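Local coordinates for conserved exported protein (Bacteroides fragilis, PDB 3CLW) that is of unknown function but probably hydrolyses O-glycosidic bonds, at residues Y102-Q107 / Q169-Q174. Numbering follows the deposited sequence.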
loop_
_atom_site.group_PDB
_atom_site.type_symbol
_atom_site.label_atom_id
_atom_site.label_comp_id
_atom_site.label_asym_id
_atom_site.label_seq_id
_atom_site.Cartn_x
_atom_site.Cartn_y
_atom_site.Cartn_z
ATOM N N TYR A 102 16.872 -24.025 7.258
ATOM C CA TYR A 102 16.686 -22.599 6.957
ATOM C C TYR A 102 17.982 -21.998 6.474
ATOM O O TYR A 102 19.038 -22.230 7.064
ATOM C CB TYR A 102 16.218 -21.826 8.192
ATOM C CG TYR A 102 14.742 -21.936 8.439
ATOM C CD1 TYR A 102 14.211 -23.030 9.139
ATOM C CD2 TYR A 102 13.874 -20.943 7.982
ATOM C CE1 TYR A 102 12.852 -23.134 9.358
ATOM C CE2 TYR A 102 12.529 -21.009 8.217
ATOM C CZ TYR A 102 12.017 -22.124 8.899
ATOM O OH TYR A 102 10.677 -22.232 9.115
ATOM N N ASP A 103 17.883 -21.217 5.403
ATOM C CA ASP A 103 19.005 -20.421 4.923
ATOM C C ASP A 103 18.602 -18.947 4.874
ATOM O O ASP A 103 17.964 -18.501 3.921
ATOM C CB ASP A 103 19.506 -20.927 3.561
ATOM C CG ASP A 103 20.800 -20.201 3.083
ATOM O OD1 ASP A 103 21.256 -19.272 3.789
ATOM O OD2 ASP A 103 21.350 -20.572 2.008
ATOM N N PHE A 104 18.975 -18.199 5.916
ATOM C CA PHE A 104 18.619 -16.787 5.976
ATOM C C PHE A 104 19.564 -15.837 5.184
ATOM O O PHE A 104 19.408 -14.603 5.218
ATOM C CB PHE A 104 18.395 -16.325 7.434
ATOM C CG PHE A 104 17.076 -16.783 8.009
ATOM C CD1 PHE A 104 15.867 -16.354 7.449
ATOM C CD2 PHE A 104 17.032 -17.654 9.106
ATOM C CE1 PHE A 104 14.627 -16.796 7.986
ATOM C CE2 PHE A 104 15.812 -18.066 9.647
ATOM C CZ PHE A 104 14.613 -17.639 9.087
ATOM N N THR A 105 20.489 -16.408 4.415
ATOM C CA THR A 105 21.324 -15.568 3.552
ATOM C C THR A 105 20.654 -15.312 2.218
ATOM O O THR A 105 21.169 -14.556 1.437
ATOM C CB THR A 105 22.706 -16.168 3.240
ATOM O OG1 THR A 105 22.525 -17.271 2.349
ATOM C CG2 THR A 105 23.471 -16.605 4.514
ATOM N N LYS A 106 19.516 -15.951 1.955
ATOM C CA LYS A 106 18.774 -15.725 0.722
ATOM C C LYS A 106 17.968 -14.407 0.795
ATOM O O LYS A 106 17.912 -13.788 1.846
ATOM C CB LYS A 106 17.859 -16.927 0.463
ATOM C CG LYS A 106 18.667 -18.252 0.325
ATOM C CD LYS A 106 17.743 -19.455 0.231
ATOM C CE LYS A 106 18.423 -20.703 -0.413
ATOM N NZ LYS A 106 17.381 -21.838 -0.442
ATOM N N GLN A 107 17.353 -13.982 -0.315
ATOM C CA GLN A 107 16.615 -12.709 -0.348
ATOM C C GLN A 107 17.523 -11.512 0.054
ATOM O O GLN A 107 17.064 -10.561 0.716
ATOM C CB GLN A 107 15.337 -12.787 0.524
ATOM C CG GLN A 107 14.413 -13.959 0.073
ATOM C CD GLN A 107 12.920 -13.772 0.398
ATOM O OE1 GLN A 107 12.360 -14.534 1.173
ATOM N NE2 GLN A 107 12.269 -12.790 -0.231
ATOM N N GLN A 169 10.389 -13.742 13.207
ATOM C CA GLN A 169 11.158 -13.761 14.452
ATOM C C GLN A 169 12.636 -13.612 14.184
ATOM O O GLN A 169 13.317 -12.903 14.921
ATOM C CB GLN A 169 10.919 -15.021 15.267
ATOM C CG GLN A 169 11.565 -14.973 16.666
ATOM C CD GLN A 169 11.168 -16.195 17.538
ATOM O OE1 GLN A 169 10.766 -17.251 17.026
ATOM N NE2 GLN A 169 11.273 -16.041 18.843
ATOM N N HIS A 170 13.131 -14.289 13.157
ATOM C CA HIS A 170 14.525 -14.117 12.714
ATOM C C HIS A 170 14.871 -12.651 12.505
ATOM O O HIS A 170 15.859 -12.161 13.025
ATOM C CB HIS A 170 14.819 -14.861 11.421
ATOM C CG HIS A 170 16.149 -14.516 10.846
ATOM N ND1 HIS A 170 17.319 -15.114 11.270
ATOM C CD2 HIS A 170 16.507 -13.605 9.904
ATOM C CE1 HIS A 170 18.340 -14.573 10.623
ATOM N NE2 HIS A 170 17.870 -13.676 9.771
ATOM N N PHE A 171 14.043 -11.953 11.745
ATOM C CA PHE A 171 14.322 -10.553 11.454
ATOM C C PHE A 171 14.104 -9.631 12.666
ATOM O O PHE A 171 14.832 -8.631 12.821
ATOM C CB PHE A 171 13.609 -10.115 10.173
ATOM C CG PHE A 171 14.237 -10.714 8.937
ATOM C CD1 PHE A 171 13.726 -11.880 8.376
ATOM C CD2 PHE A 171 15.407 -10.167 8.412
ATOM C CE1 PHE A 171 14.329 -12.487 7.269
ATOM C CE2 PHE A 171 16.038 -10.739 7.282
ATOM C CZ PHE A 171 15.482 -11.918 6.713
ATOM N N ARG A 172 13.183 -10.013 13.570
ATOM C CA ARG A 172 13.072 -9.278 14.848
ATOM C C ARG A 172 14.348 -9.375 15.665
ATOM O O ARG A 172 14.792 -8.371 16.257
ATOM C CB ARG A 172 11.817 -9.671 15.673
ATOM C CG ARG A 172 10.487 -9.347 14.931
ATOM C CD ARG A 172 9.238 -9.563 15.782
ATOM N NE ARG A 172 9.194 -8.586 16.837
ATOM C CZ ARG A 172 8.666 -7.364 16.727
ATOM N NH1 ARG A 172 8.089 -6.940 15.605
ATOM N NH2 ARG A 172 8.716 -6.544 17.760
ATOM N N GLU A 173 14.942 -10.562 15.671
ATOM C CA GLU A 173 16.190 -10.828 16.431
ATOM C C GLU A 173 17.430 -10.153 15.804
ATOM O O GLU A 173 18.471 -10.041 16.436
ATOM C CB GLU A 173 16.374 -12.335 16.677
ATOM C CG GLU A 173 15.278 -12.915 17.641
ATOM C CD GLU A 173 15.282 -14.445 17.738
ATOM O OE1 GLU A 173 15.973 -15.117 16.930
ATOM O OE2 GLU A 173 14.586 -14.978 18.636
ATOM N N GLN A 174 17.273 -9.700 14.552
ATOM C CA GLN A 174 18.214 -8.822 13.883
ATOM C C GLN A 174 17.892 -7.329 14.021
ATOM O O GLN A 174 18.536 -6.507 13.394
ATOM C CB GLN A 174 18.234 -9.153 12.399
ATOM C CG GLN A 174 18.496 -10.588 12.112
ATOM C CD GLN A 174 19.921 -10.848 11.860
ATOM O OE1 GLN A 174 20.734 -10.967 12.783
ATOM N NE2 GLN A 174 20.263 -10.926 10.577
#
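A face-to-face aromatic stack between F104 and H170 joins the loop leading into helix 108-119 to the last turn of helix 157-173. Ring centroids lie 3.8 Å apart with planes at 9°, and each CG stands over the centre of the other ring, so the rings are nearly parallel but somewhat displaced; the closest approach is F104 CD2 to H170 ND1 at 3.3 Å. The side chains run past each other in opposite directions, placing each CB over the partner's ring: F104 CB is 3.8 Å from the H170 centroid and H170 CB 3.9 Å from that of F104, two reciprocal CH-pi contacts. H170 reaches this position with CG anti to its backbone N (chi1 171°), and Q174 CG lies over its other face. Both elements fall within the family 30 region, of the TIM-barrel clan. F171 adds an apolar contact, its CE1 4.2 Å from F104 CD1, and links the two helices by packing on Q111 and M114 of helix 108-119. D103 to K106 form a type I turn, where D103 OD1 accepts T105 N at 3.0 Å, an Asx turn, and T105 OG1 at 2.8 Å, both from the same face of the carboxylate.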